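Probable thiosulfate sulfurtransferase (Thermus thermophilus, PDB 2EG4) probably transfers sulfur from thiosulfate to cyanide as a rhodanese with two similar domains, and binds a zinc ion. Local coordinates at residues Leu166-Ser171 / Glu177-Gln182; Glu220-Gln223 / Pro227-Pro230; Arg27-Ser32 / Phe80-Gly85. All blocks are in the same frame, centred on the assembly; numbering follows the deposited sequence.

Contact 1. Residues Leu166-Ser171 / Glu177-Gln182; sequences LELFLS and ERLGLQ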
ATOM      1  N   LEU A 166     -11.423  -4.672   6.084  1.00 26.60           N
ATOM      2  CA  LEU A 166     -10.562  -3.534   6.400  1.00 29.01           C
ATOM      3  C   LEU A 166     -10.889  -2.862   7.730  1.00 29.55           C
ATOM      4  O   LEU A 166      -9.988  -2.549   8.530  1.00 27.80           O
ATOM      5  CB  LEU A 166     -10.672  -2.500   5.274  1.00 33.93           C
ATOM      6  CG  LEU A 166      -9.965  -1.159   5.483  1.00 38.36           C
ATOM      7  CD1 LEU A 166      -8.457  -1.364   5.444  1.00 39.72           C
ATOM      8  CD2 LEU A 166     -10.404  -0.179   4.405  1.00 39.82           C
ATOM      9  N   GLU A 167     -12.182  -2.626   7.943  1.00 29.63           N
ATOM     10  CA  GLU A 167     -12.689  -1.972   9.150  1.00 30.99           C
ATOM     11  C   GLU A 167     -12.059  -2.496  10.438  1.00 30.74           C
ATOM     12  O   GLU A 167     -11.691  -1.716  11.321  1.00 31.30           O
ATOM     13  CB  GLU A 167     -14.208  -2.132   9.213  1.00 33.31           C
ATOM     14  CG  GLU A 167     -14.982  -1.357   8.145  1.00 40.36           C
ATOM     15  CD  GLU A 167     -14.549  -1.665   6.714  1.00 42.83           C
ATOM     16  OE1 GLU A 167     -14.512  -2.855   6.328  1.00 38.94           O
ATOM     17  OE2 GLU A 167     -14.256  -0.699   5.969  1.00 45.82           O
ATOM     18  N   LEU A 168     -11.929  -3.812  10.542  1.00 29.24           N
ATOM     19  CA  LEU A 168     -11.344  -4.436  11.727  1.00 30.74           C
ATOM     20  C   LEU A 168      -9.959  -3.890  12.071  1.00 31.78           C
ATOM     21  O   LEU A 168      -9.601  -3.767  13.242  1.00 32.94           O
ATOM     22  CB  LEU A 168     -11.222  -5.951  11.517  1.00 33.59           C
ATOM     23  CG  LEU A 168     -12.486  -6.763  11.268  1.00 35.77           C
ATOM     24  CD1 LEU A 168     -12.111  -8.202  10.888  1.00 34.67           C
ATOM     25  CD2 LEU A 168     -13.349  -6.739  12.531  1.00 37.02           C
ATOM     26  N   PHE A 169      -9.175  -3.572  11.047  1.00 31.62           N
ATOM     27  CA  PHE A 169      -7.822  -3.081  11.256  1.00 31.98           C
ATOM     28  C   PHE A 169      -7.759  -1.675  11.832  1.00 33.87           C
ATOM     29  O   PHE A 169      -6.699  -1.230  12.271  1.00 33.91           O
ATOM     30  CB  PHE A 169      -7.045  -3.165   9.936  1.00 31.06           C
ATOM     31  CG  PHE A 169      -6.810  -4.574   9.482  1.00 26.48           C
ATOM     32  CD1 PHE A 169      -5.674  -5.265   9.896  1.00 27.16           C
ATOM     33  CD2 PHE A 169      -7.760  -5.240   8.711  1.00 25.89           C
ATOM     34  CE1 PHE A 169      -5.489  -6.606   9.554  1.00 27.89           C
ATOM     35  CE2 PHE A 169      -7.584  -6.571   8.362  1.00 22.69           C
ATOM     36  CZ  PHE A 169      -6.445  -7.255   8.788  1.00 23.77           C
ATOM     37  N   LEU A 170      -8.896  -0.987  11.844  1.00 33.72           N
ATOM     38  CA  LEU A 170      -8.948   0.376  12.366  1.00 36.87           C
ATOM     39  C   LEU A 170      -9.088   0.401  13.887  1.00 38.47           C
ATOM     40  O   LEU A 170      -9.062   1.462  14.508  1.00 35.98           O
ATOM     41  CB  LEU A 170     -10.096   1.135  11.705  1.00 34.87           C
ATOM     42  CG  LEU A 170     -10.055   1.075  10.176  1.00 37.64           C
ATOM     43  CD1 LEU A 170     -11.214   1.870   9.619  1.00 38.61           C
ATOM     44  CD2 LEU A 170      -8.723   1.621   9.643  1.00 37.16           C
ATOM     45  N   SER A 171      -9.244  -0.778  14.476  1.00 38.49           N
ATOM     46  CA  SER A 171      -9.348  -0.911  15.915  1.00 42.36           C
ATOM     47  C   SER A 171      -8.244  -1.869  16.334  1.00 43.24           C
ATOM     48  O   SER A 171      -8.498  -3.022  16.681  1.00 43.00           O
ATOM     49  CB  SER A 171     -10.721  -1.460  16.301  1.00 44.90           C
ATOM     50  OG  SER A 171     -11.730  -0.517  15.988  1.00 46.65           O
ATOM     51  N   GLU A 177      -5.762 -10.532  18.713  1.00 43.16           N
ATOM     52  CA  GLU A 177      -6.536 -11.480  19.495  1.00 45.08           C
ATOM     53  C   GLU A 177      -7.803 -11.844  18.738  1.00 43.30           C
ATOM     54  O   GLU A 177      -8.122 -13.018  18.584  1.00 44.38           O
ATOM     55  CB  GLU A 177      -6.888 -10.884  20.862  1.00 48.40           C
ATOM     56  CG  GLU A 177      -5.676 -10.538  21.727  1.00 54.10           C
ATOM     57  CD  GLU A 177      -5.134  -9.134  21.476  1.00 58.73           C
ATOM     58  OE1 GLU A 177      -4.623  -8.862  20.366  1.00 58.28           O
ATOM     59  OE2 GLU A 177      -5.225  -8.298  22.406  1.00 61.08           O
ATOM     60  N   ARG A 178      -8.529 -10.842  18.256  1.00 43.05           N
ATOM     61  CA  ARG A 178      -9.751 -11.117  17.513  1.00 42.73           C
ATOM     62  C   ARG A 178      -9.457 -11.862  16.212  1.00 41.73           C
ATOM     63  O   ARG A 178     -10.301 -12.604  15.706  1.00 40.77           O
ATOM     64  CB  ARG A 178     -10.505  -9.815  17.216  1.00 45.58           C
ATOM     65  CG  ARG A 178     -11.150  -9.176  18.454  1.00 48.49           C
ATOM     66  CD  ARG A 178     -12.087  -8.026  18.086  1.00 48.67           C
ATOM     67  NE  ARG A 178     -11.373  -6.896  17.498  1.00 50.38           N
ATOM     68  CZ  ARG A 178     -10.572  -6.079  18.172  1.00 51.38           C
ATOM     69  NH1 ARG A 178     -10.381  -6.256  19.472  1.00 52.15           N
ATOM     70  NH2 ARG A 178      -9.955  -5.086  17.546  1.00 51.98           N
ATOM     71  N   LEU A 179      -8.259 -11.671  15.667  1.00 39.54           N
ATOM     72  CA  LEU A 179      -7.901 -12.341  14.420  1.00 39.50           C
ATOM     73  C   LEU A 179      -7.203 -13.673  14.679  1.00 39.18           C
ATOM     74  O   LEU A 179      -7.033 -14.482  13.771  1.00 39.55           O
ATOM     75  CB  LEU A 179      -6.998 -11.444  13.568  1.00 38.71           C
ATOM     76  CG  LEU A 179      -7.612 -10.194  12.930  1.00 38.22           C
ATOM     77  CD1 LEU A 179      -6.513  -9.405  12.216  1.00 38.25           C
ATOM     78  CD2 LEU A 179      -8.702 -10.587  11.951  1.00 40.78           C
ATOM     79  N   GLY A 180      -6.795 -13.893  15.923  1.00 40.03           N
ATOM     80  CA  GLY A 180      -6.122 -15.136  16.250  1.00 39.17           C
ATOM     81  C   GLY A 180      -4.709 -15.196  15.695  1.00 38.87           C
ATOM     82  O   GLY A 180      -4.225 -16.266  15.324  1.00 37.86           O
ATOM     83  N   LEU A 181      -4.050 -14.045  15.631  1.00 36.94           N
ATOM     84  CA  LEU A 181      -2.684 -13.981  15.137  1.00 38.16           C
ATOM     85  C   LEU A 181      -1.780 -13.634  16.306  1.00 40.31           C
ATOM     86  O   LEU A 181      -2.248 -13.404  17.417  1.00 40.48           O
ATOM     87  CB  LEU A 181      -2.549 -12.893  14.062  1.00 37.18           C
ATOM     88  CG  LEU A 181      -3.532 -12.946  12.893  1.00 35.36           C
ATOM     89  CD1 LEU A 181      -3.364 -11.698  12.038  1.00 34.70           C
ATOM     90  CD2 LEU A 181      -3.298 -14.204  12.070  1.00 30.51           C
ATOM     91  N   GLN A 182      -0.480 -13.593  16.052  1.00 41.43           N
ATOM     92  CA  GLN A 182       0.473 -13.239  17.089  1.00 43.59           C
ATOM     93  C   GLN A 182       1.741 -12.712  16.448  1.00 41.39           C
ATOM     94  O   GLN A 182       2.043 -13.022  15.296  1.00 41.34           O
ATOM     95  CB  GLN A 182       0.783 -14.450  17.972  1.00 47.03           C
ATOM     96  CG  GLN A 182       1.295 -15.653  17.227  1.00 49.25           C
ATOM     97  CD  GLN A 182       1.334 -16.881  18.113  1.00 53.67           C
ATOM     98  OE1 GLN A 182       2.015 -16.897  19.142  1.00 54.05           O
ATOM     99  NE2 GLN A 182       0.594 -17.916  17.723  1.00 52.78           N
TER
HETATM  100  O   HOH W   1     -11.099  -5.341  15.076  1.00 43.99           O
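R178 and L179 meet the turn L166-S171 by two different means, one polar and one apolar, and together with L168 they supply most of the 196 Å² that the two segments bury. The apolar half is built on L179. Its CG lies beside the backbone N and anti to the carbonyl carbon (chi1 -70°), which aims its two methyls at the facing segment. L179 CD1 approaches the F169 ring obliquely, 4.0 Å from F169 CE1 and equally near its CZ, and the two side chains cross at about a right angle. The other methyl, L179 CD2, stands 4.3 Å from L168 CD1, a looser touch that brings L168 in beside the pair. F169 itself is buried: its backbone bond to CB leads away from L179, yet the ring swings back to meet it while also packing on A200 and L204 of helix 195-206.

The polar half is more solvent-facing. The chain of R178 bends at chi3 (-66°), turning the guanidinium edge toward the end of the turn. A water lies in the guanidinium plane, accepting from R178 NH2 at 2.7 Å and donating to L168 O at 2.8 Å, and S171 O lies 2.7 Å from the same NH2, also near that plane. R178 NH1 is hydrogen-bonded to E173 O, so the one guanidinium reaches the carbonyl of E173 directly and that of L168 through water.

Helix 175-179 stops exactly here. G180 N bonds to E177 O at 3.1 Å, and the positive phi of G180 (73°) turns the chain so that L181 N reaches the carbonyl just before E177: a Schellman motif, closing a short surface helix of the second rhodanese-like domain.

Contact 2. Residues Glu220-Gln223 / Pro227-Pro230; sequences EWLQ and PTEP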
ATOM      1  N   GLU A 220      -5.346  -8.879 -10.658  1.00 20.90           N
ATOM      2  CA  GLU A 220      -4.369  -9.690 -11.366  1.00 20.82           C
ATOM      3  C   GLU A 220      -4.769 -11.155 -11.359  1.00 22.34           C
ATOM      4  O   GLU A 220      -4.694 -11.827 -12.378  1.00 22.28           O
ATOM      5  CB  GLU A 220      -2.993  -9.568 -10.737  1.00 20.38           C
ATOM      6  CG  GLU A 220      -1.992 -10.460 -11.435  1.00 22.69           C
ATOM      7  CD  GLU A 220      -0.673 -10.510 -10.732  1.00 24.40           C
ATOM      8  OE1 GLU A 220      -0.665 -10.642  -9.483  1.00 23.52           O
ATOM      9  OE2 GLU A 220       0.366 -10.439 -11.427  1.00 22.72           O
ATOM     10  N   TRP A 221      -5.217 -11.638 -10.204  1.00 19.17           N
ATOM     11  CA  TRP A 221      -5.595 -13.041 -10.058  1.00 21.42           C
ATOM     12  C   TRP A 221      -6.605 -13.455 -11.120  1.00 22.81           C
ATOM     13  O   TRP A 221      -6.478 -14.516 -11.731  1.00 21.79           O
ATOM     14  CB  TRP A 221      -6.149 -13.288  -8.641  1.00 20.39           C
ATOM     15  CG  TRP A 221      -6.386 -14.758  -8.302  1.00 20.74           C
ATOM     16  CD1 TRP A 221      -7.521 -15.490  -8.527  1.00 19.76           C
ATOM     17  CD2 TRP A 221      -5.452 -15.652  -7.672  1.00 22.41           C
ATOM     18  NE1 TRP A 221      -7.350 -16.791  -8.072  1.00 21.15           N
ATOM     19  CE2 TRP A 221      -6.090 -16.915  -7.547  1.00 20.65           C
ATOM     20  CE3 TRP A 221      -4.142 -15.510  -7.202  1.00 18.53           C
ATOM     21  CZ2 TRP A 221      -5.454 -18.027  -6.968  1.00 20.59           C
ATOM     22  CZ3 TRP A 221      -3.508 -16.609  -6.624  1.00 19.72           C
ATOM     23  CH2 TRP A 221      -4.168 -17.853  -6.510  1.00 21.62           C
ATOM     24  N   LEU A 222      -7.598 -12.609 -11.358  1.00 22.01           N
ATOM     25  CA  LEU A 222      -8.609 -12.917 -12.367  1.00 21.97           C
ATOM     26  C   LEU A 222      -8.069 -12.758 -13.792  1.00 24.74           C
ATOM     27  O   LEU A 222      -8.386 -13.558 -14.664  1.00 25.54           O
ATOM     28  CB  LEU A 222      -9.840 -12.027 -12.176  1.00 18.50           C
ATOM     29  CG  LEU A 222     -10.677 -12.350 -10.926  1.00 23.98           C
ATOM     30  CD1 LEU A 222     -11.793 -11.325 -10.759  1.00 25.97           C
ATOM     31  CD2 LEU A 222     -11.262 -13.772 -11.051  1.00 21.98           C
ATOM     32  N   GLN A 223      -7.249 -11.741 -14.034  1.00 26.54           N
ATOM     33  CA  GLN A 223      -6.699 -11.572 -15.382  1.00 25.35           C
ATOM     34  C   GLN A 223      -5.889 -12.805 -15.780  1.00 25.82           C
ATOM     35  O   GLN A 223      -5.885 -13.219 -16.940  1.00 26.20           O
ATOM     36  CB  GLN A 223      -5.824 -10.317 -15.448  1.00 30.73           C
ATOM     37  CG  GLN A 223      -6.634  -9.023 -15.460  1.00 32.06           C
ATOM     38  CD  GLN A 223      -7.689  -9.011 -16.571  1.00 38.23           C
ATOM     39  OE1 GLN A 223      -7.387  -9.310 -17.731  1.00 40.91           O
ATOM     40  NE2 GLN A 223      -8.924  -8.659 -16.219  1.00 39.16           N
ATOM     41  N   PRO A 227      -7.761 -20.111 -10.359  1.00 31.13           N
ATOM     42  CA  PRO A 227      -8.968 -20.614  -9.685  1.00 29.73           C
ATOM     43  C   PRO A 227      -9.566 -19.665  -8.653  1.00 28.18           C
ATOM     44  O   PRO A 227      -8.844 -19.030  -7.883  1.00 28.08           O
ATOM     45  CB  PRO A 227      -8.492 -21.918  -9.041  1.00 31.77           C
ATOM     46  CG  PRO A 227      -7.264 -22.303  -9.825  1.00 33.34           C
ATOM     47  CD  PRO A 227      -6.606 -20.975 -10.075  1.00 29.69           C
ATOM     48  N   THR A 228     -10.889 -19.558  -8.634  1.00 28.87           N
ATOM     49  CA  THR A 228     -11.543 -18.696  -7.657  1.00 29.32           C
ATOM     50  C   THR A 228     -12.819 -19.313  -7.109  1.00 29.95           C
ATOM     51  O   THR A 228     -13.394 -20.214  -7.717  1.00 29.99           O
ATOM     52  CB  THR A 228     -11.889 -17.301  -8.241  1.00 33.76           C
ATOM     53  OG1 THR A 228     -12.914 -17.424  -9.237  1.00 34.60           O
ATOM     54  CG2 THR A 228     -10.645 -16.673  -8.877  1.00 32.76           C
ATOM     55  N   GLU A 229     -13.223 -18.847  -5.936  1.00 29.41           N
ATOM     56  CA  GLU A 229     -14.453 -19.315  -5.302  1.00 31.38           C
ATOM     57  C   GLU A 229     -15.382 -18.110  -5.182  1.00 33.71           C
ATOM     58  O   GLU A 229     -14.925 -16.968  -5.098  1.00 31.33           O
ATOM     59  CB  GLU A 229     -14.172 -19.897  -3.905  1.00 30.37           C
ATOM     60  CG  GLU A 229     -13.457 -21.249  -3.893  1.00 28.32           C
ATOM     61  CD  GLU A 229     -14.083 -22.265  -4.840  1.00 29.60           C
ATOM     62  OE1 GLU A 229     -15.317 -22.248  -5.026  1.00 30.89           O
ATOM     63  OE2 GLU A 229     -13.337 -23.089  -5.403  1.00 31.04           O
ATOM     64  N   PRO A 230     -16.700 -18.344  -5.225  1.00 37.94           N
ATOM     65  CA  PRO A 230     -17.343 -19.655  -5.385  1.00 39.44           C
ATOM     66  C   PRO A 230     -17.309 -20.142  -6.834  1.00 42.80           C
ATOM     67  O   PRO A 230     -17.481 -21.360  -7.059  1.00 43.94           O
ATOM     68  CB  PRO A 230     -18.764 -19.404  -4.891  1.00 41.67           C
ATOM     69  CG  PRO A 230     -18.997 -17.970  -5.277  1.00 42.08           C
ATOM     70  CD  PRO A 230     -17.694 -17.306  -4.884  1.00 38.11           C
ATOM     71  OXT PRO A 230     -17.127 -19.293  -7.733  1.00 42.77           O
TER
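W221 carries its indole with CG anti to the backbone N (chi1 -171°), a setting that swings the ring off helix 217-223 toward P227 and T228. T228 answers with OG1 between its backbone N and carbonyl carbon (chi1 68°), which leaves CG2 beside the N and facing the indole. The polar and apolar branches of the threonine are thereby sorted: OG1 has a weak hydrogen bond to R154, and CG2 takes the contact.

The central bond runs from W221 NE1 to P227 O, 2.7 Å long and fairly straight at 161°. The oxygen lies almost exactly in the indole plane, as the N-H direction requires, whereas the donor approaches from well above the carbonyl plane and not along a lone pair. Next to it, T228 CG2 sits at the same ring edge, 3.4 Å from W221 CD1 and equally close to NE1, and the two side chains run past each other in opposite directions. L222, one residue further along the helix, sets CD2 3.7 Å from T228 CG2 at about a right angle, so this methyl touches two neighbouring side chains of the helix. On the other flank W221 CZ2 is only loosely met by P227 CD, at 4.4 Å. A phenylalanine in place of W221 would probably leave P227 O without its N-H partner and open a gap beside the T228 methyl.

L222 also borders the zinc site, its side chain about 4 Å at the nearest atoms from that of C152, a ligand of the metal with C151, H192 and H219. Chemically, the one polar atom of a buried indole is satisfied by a backbone carbonyl, with methyl packing at its flank, which is consistent with holding the start of the C-terminal tail, P227 and T228, against helix 217-223 without involving any charged pair.

Contact 3. Residues Arg27-Ser32 / Phe80-Gly85; sequences RHLDLS and FFLGLG. With SO4 (sulfate ion), chain F.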
ATOM      1  N   ARG A  27       5.988  17.111  -1.534  1.00 17.26           N
ATOM      2  CA  ARG A  27       5.679  16.762  -2.914  1.00 16.36           C
ATOM      3  C   ARG A  27       4.284  16.153  -2.925  1.00 15.87           C
ATOM      4  O   ARG A  27       3.862  15.589  -1.924  1.00 18.41           O
ATOM      5  CB  ARG A  27       6.642  15.684  -3.439  1.00 20.53           C
ATOM      6  CG  ARG A  27       8.044  16.138  -3.788  1.00 21.04           C
ATOM      7  CD  ARG A  27       8.851  16.476  -2.573  1.00 20.58           C
ATOM      8  NE  ARG A  27      10.283  16.378  -2.861  1.00 22.32           N
ATOM      9  CZ  ARG A  27      11.210  17.150  -2.311  1.00 28.04           C
ATOM     10  NH1 ARG A  27      10.861  18.104  -1.455  1.00 26.45           N
ATOM     11  NH2 ARG A  27      12.489  16.936  -2.573  1.00 26.14           N
ATOM     12  N   HIS A  28       3.591  16.256  -4.055  1.00 15.84           N
ATOM     13  CA  HIS A  28       2.273  15.649  -4.202  1.00 14.63           C
ATOM     14  C   HIS A  28       2.459  14.307  -4.872  1.00 15.23           C
ATOM     15  O   HIS A  28       3.109  14.225  -5.917  1.00 16.24           O
ATOM     16  CB  HIS A  28       1.373  16.461  -5.112  1.00 16.68           C
ATOM     17  CG  HIS A  28       0.035  15.824  -5.324  1.00 18.51           C
ATOM     18  ND1 HIS A  28      -0.355  15.277  -6.531  1.00 21.61           N
ATOM     19  CD2 HIS A  28      -0.972  15.573  -4.452  1.00 19.45           C
ATOM     20  CE1 HIS A  28      -1.547  14.721  -6.393  1.00 22.90           C
ATOM     21  NE2 HIS A  28      -1.942  14.885  -5.142  1.00 21.88           N
ATOM     22  N   LEU A  29       1.876  13.254  -4.297  1.00 12.39           N
ATOM     23  CA  LEU A  29       1.954  11.927  -4.920  1.00 12.49           C
ATOM     24  C   LEU A  29       0.799  11.030  -4.459  1.00 15.17           C
ATOM     25  O   LEU A  29       0.624  10.828  -3.260  1.00 14.65           O
ATOM     26  CB  LEU A  29       3.258  11.219  -4.566  1.00 14.35           C
ATOM     27  CG  LEU A  29       3.401   9.841  -5.249  1.00 12.47           C
ATOM     28  CD1 LEU A  29       3.456   9.984  -6.782  1.00 18.46           C
ATOM     29  CD2 LEU A  29       4.654   9.151  -4.711  1.00 15.95           C
ATOM     30  N   ASP A  30       0.038  10.502  -5.422  1.00 15.54           N
ATOM     31  CA  ASP A  30      -1.048   9.548  -5.119  1.00 17.04           C
ATOM     32  C   ASP A  30      -0.898   8.367  -6.087  1.00 17.27           C
ATOM     33  O   ASP A  30      -1.136   8.503  -7.302  1.00 20.62           O
ATOM     34  CB  ASP A  30      -2.422  10.184  -5.289  1.00 22.13           C
ATOM     35  CG  ASP A  30      -3.556   9.192  -5.003  1.00 22.85           C
ATOM     36  OD1 ASP A  30      -3.311   7.969  -5.072  1.00 24.77           O
ATOM     37  OD2 ASP A  30      -4.686   9.622  -4.723  1.00 28.16           O
ATOM     38  N   LEU A  31      -0.455   7.217  -5.572  1.00 17.50           N
ATOM     39  CA  LEU A  31      -0.255   6.048  -6.420  1.00 16.08           C
ATOM     40  C   LEU A  31      -1.394   5.040  -6.396  1.00 21.06           C
ATOM     41  O   LEU A  31      -1.149   3.842  -6.545  1.00 20.91           O
ATOM     42  CB  LEU A  31       1.054   5.338  -6.055  1.00 20.42           C
ATOM     43  CG  LEU A  31       2.301   6.161  -6.367  1.00 14.77           C
ATOM     44  CD1 LEU A  31       3.572   5.455  -5.908  1.00 17.20           C
ATOM     45  CD2 LEU A  31       2.304   6.467  -7.884  1.00 20.88           C
ATOM     46  N   SER A  32      -2.626   5.522  -6.223  1.00 19.84           N
ATOM     47  CA  SER A  32      -3.795   4.622  -6.215  1.00 22.99           C
ATOM     48  C   SER A  32      -4.100   3.999  -7.583  1.00 25.29           C
ATOM     49  O   SER A  32      -4.685   2.908  -7.683  1.00 24.25           O
ATOM     50  CB  SER A  32      -5.061   5.387  -5.792  1.00 25.76           C
ATOM     51  OG  SER A  32      -4.981   5.934  -4.496  1.00 26.76           O
ATOM     52  N   PHE A  80       3.210   2.153   0.580  1.00 15.36           N
ATOM     53  CA  PHE A  80       3.621   0.794   0.273  1.00 16.70           C
ATOM     54  C   PHE A  80       4.582   0.788  -0.916  1.00 13.90           C
ATOM     55  O   PHE A  80       5.615   0.125  -0.875  1.00 16.69           O
ATOM     56  CB  PHE A  80       2.427  -0.095  -0.033  1.00 16.57           C
ATOM     57  CG  PHE A  80       2.820  -1.528  -0.286  1.00 16.63           C
ATOM     58  CD1 PHE A  80       3.275  -2.330   0.765  1.00 18.99           C
ATOM     59  CD2 PHE A  80       2.835  -2.037  -1.581  1.00 18.55           C
ATOM     60  CE1 PHE A  80       3.747  -3.618   0.522  1.00 18.03           C
ATOM     61  CE2 PHE A  80       3.308  -3.333  -1.831  1.00 18.52           C
ATOM     62  CZ  PHE A  80       3.763  -4.116  -0.781  1.00 19.24           C
ATOM     63  N   PHE A  81       4.257   1.525  -1.963  1.00 15.72           N
ATOM     64  CA  PHE A  81       5.165   1.577  -3.111  1.00 17.23           C
ATOM     65  C   PHE A  81       6.514   2.194  -2.731  1.00 17.49           C
ATOM     66  O   PHE A  81       7.567   1.699  -3.133  1.00 15.23           O
ATOM     67  CB  PHE A  81       4.559   2.415  -4.247  1.00 18.15           C
ATOM     68  CG  PHE A  81       3.610   1.660  -5.123  1.00 17.28           C
ATOM     69  CD1 PHE A  81       4.086   0.686  -6.002  1.00 21.24           C
ATOM     70  CD2 PHE A  81       2.261   1.944  -5.112  1.00 16.95           C
ATOM     71  CE1 PHE A  81       3.209   0.013  -6.862  1.00 20.52           C
ATOM     72  CE2 PHE A  81       1.362   1.284  -5.970  1.00 18.11           C
ATOM     73  CZ  PHE A  81       1.847   0.309  -6.853  1.00 17.94           C
ATOM     74  N   LEU A  82       6.500   3.307  -1.982  1.00 13.08           N
ATOM     75  CA  LEU A  82       7.774   3.932  -1.641  1.00 16.82           C
ATOM     76  C   LEU A  82       8.636   3.014  -0.769  1.00 18.45           C
ATOM     77  O   LEU A  82       9.849   2.922  -0.984  1.00 19.26           O
ATOM     78  CB  LEU A  82       7.526   5.297  -0.966  1.00 17.43           C
ATOM     79  CG  LEU A  82       7.508   6.506  -1.926  1.00 24.41           C
ATOM     80  CD1 LEU A  82       6.658   6.215  -3.136  1.00 21.65           C
ATOM     81  CD2 LEU A  82       7.008   7.773  -1.206  1.00 18.51           C
ATOM     82  N   GLY A  83       8.014   2.326   0.188  1.00 18.31           N
ATOM     83  CA  GLY A  83       8.757   1.414   1.048  1.00 21.50           C
ATOM     84  C   GLY A  83       9.239   0.201   0.253  1.00 22.17           C
ATOM     85  O   GLY A  83      10.320  -0.343   0.486  1.00 21.92           O
ATOM     86  N   LEU A  84       8.413  -0.232  -0.684  1.00 20.69           N
ATOM     87  CA  LEU A  84       8.752  -1.375  -1.545  1.00 20.22           C
ATOM     88  C   LEU A  84       9.973  -1.059  -2.415  1.00 23.56           C
ATOM     89  O   LEU A  84      10.716  -1.962  -2.822  1.00 22.86           O
ATOM     90  CB  LEU A  84       7.542  -1.718  -2.417  1.00 19.06           C
ATOM     91  CG  LEU A  84       7.725  -2.851  -3.447  1.00 20.55           C
ATOM     92  CD1 LEU A  84       8.017  -4.181  -2.754  1.00 18.87           C
ATOM     93  CD2 LEU A  84       6.460  -2.961  -4.278  1.00 18.43           C
ATOM     94  N   GLY A  85      10.174   0.223  -2.703  1.00 20.24           N
ATOM     95  CA  GLY A  85      11.320   0.647  -3.482  1.00 21.22           C
ATOM     96  C   GLY A  85      12.551   0.814  -2.614  1.00 20.69           C
ATOM     97  O   GLY A  85      13.589   1.274  -3.100  1.00 22.16           O
TER
HETATM   98  S   SO4 F 505       0.159  15.099  -9.882  1.00 57.52           S
HETATM   99  O1  SO4 F 505      -1.254  15.578  -9.737  1.00 57.63           O
HETATM  100  O2  SO4 F 505       0.176  13.599  -9.944  1.00 60.44           O
HETATM  101  O3  SO4 F 505       0.747  15.657 -11.144  1.00 60.71           O
HETATM  102  O4  SO4 F 505       0.969  15.558  -8.706  1.00 57.31           O
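L31 and F81 form the dense part of this contact. L31 CD1 is 3.6 Å from F81 CB, and L31 CB is 3.7 Å from F81 CD2, so the leucine lies against the root and one flank of the phenylalanine, the two side chains crossing obliquely. A second apolar meeting follows: L29 CD2 and L82 CD1 reach each other tip to tip at 3.9 Å, L29 having its CG anti to the backbone N (chi1 -178°), which extends it toward the helix. L54 of helix 41-57 touches both L29 and L31.

The looser, polar side makes no contact with F80-G85, though D30 and S32 touch R74 of the same helix further back. H28 ND1 donates to O4 of a sulfate, 2.6 Å away and nearly straight at 171°, with the sulfur in the imidazole plane; R15 binds the same anion, which probably came from the crystallisation liquor. With NE2 also hydrogen-bonded to R13 O, both nitrogens would carry protons, and the ring is probably cationic. Further along, D30 OD1 accepts from S32 N at 2.8 Å, an Asx turn, and from S32 OG at 2.7 Å on its syn lone pair, bending the chain just past L31.

This is the layering of a rhodanese-like alpha/beta domain: a parallel sheet of strand order 2-1-3-4, with the segment after outer strand 27-28 packed on helix 73-84.

From the N terminus, contact 3 comes first and spans the most chain: the 47 residues between its segments hold helix 41-57 and strand 64-67, so it brings the exit of strand 27-28 back onto helix 73-84 within the first rhodanese-like domain. Contact 1 follows in the second domain, closing a five-residue connection between the turn after strand 162-163 and the end of helix 175-179. Contact 2 closes last, over three residues, tying the C-terminal tail to helix 217-223. The three run in series, none nested or crossed, and none touching another: centres of contacts 1 and 2, and of 1 and 3, are about 25 Å apart, those of 2 and 3 about 27 Å.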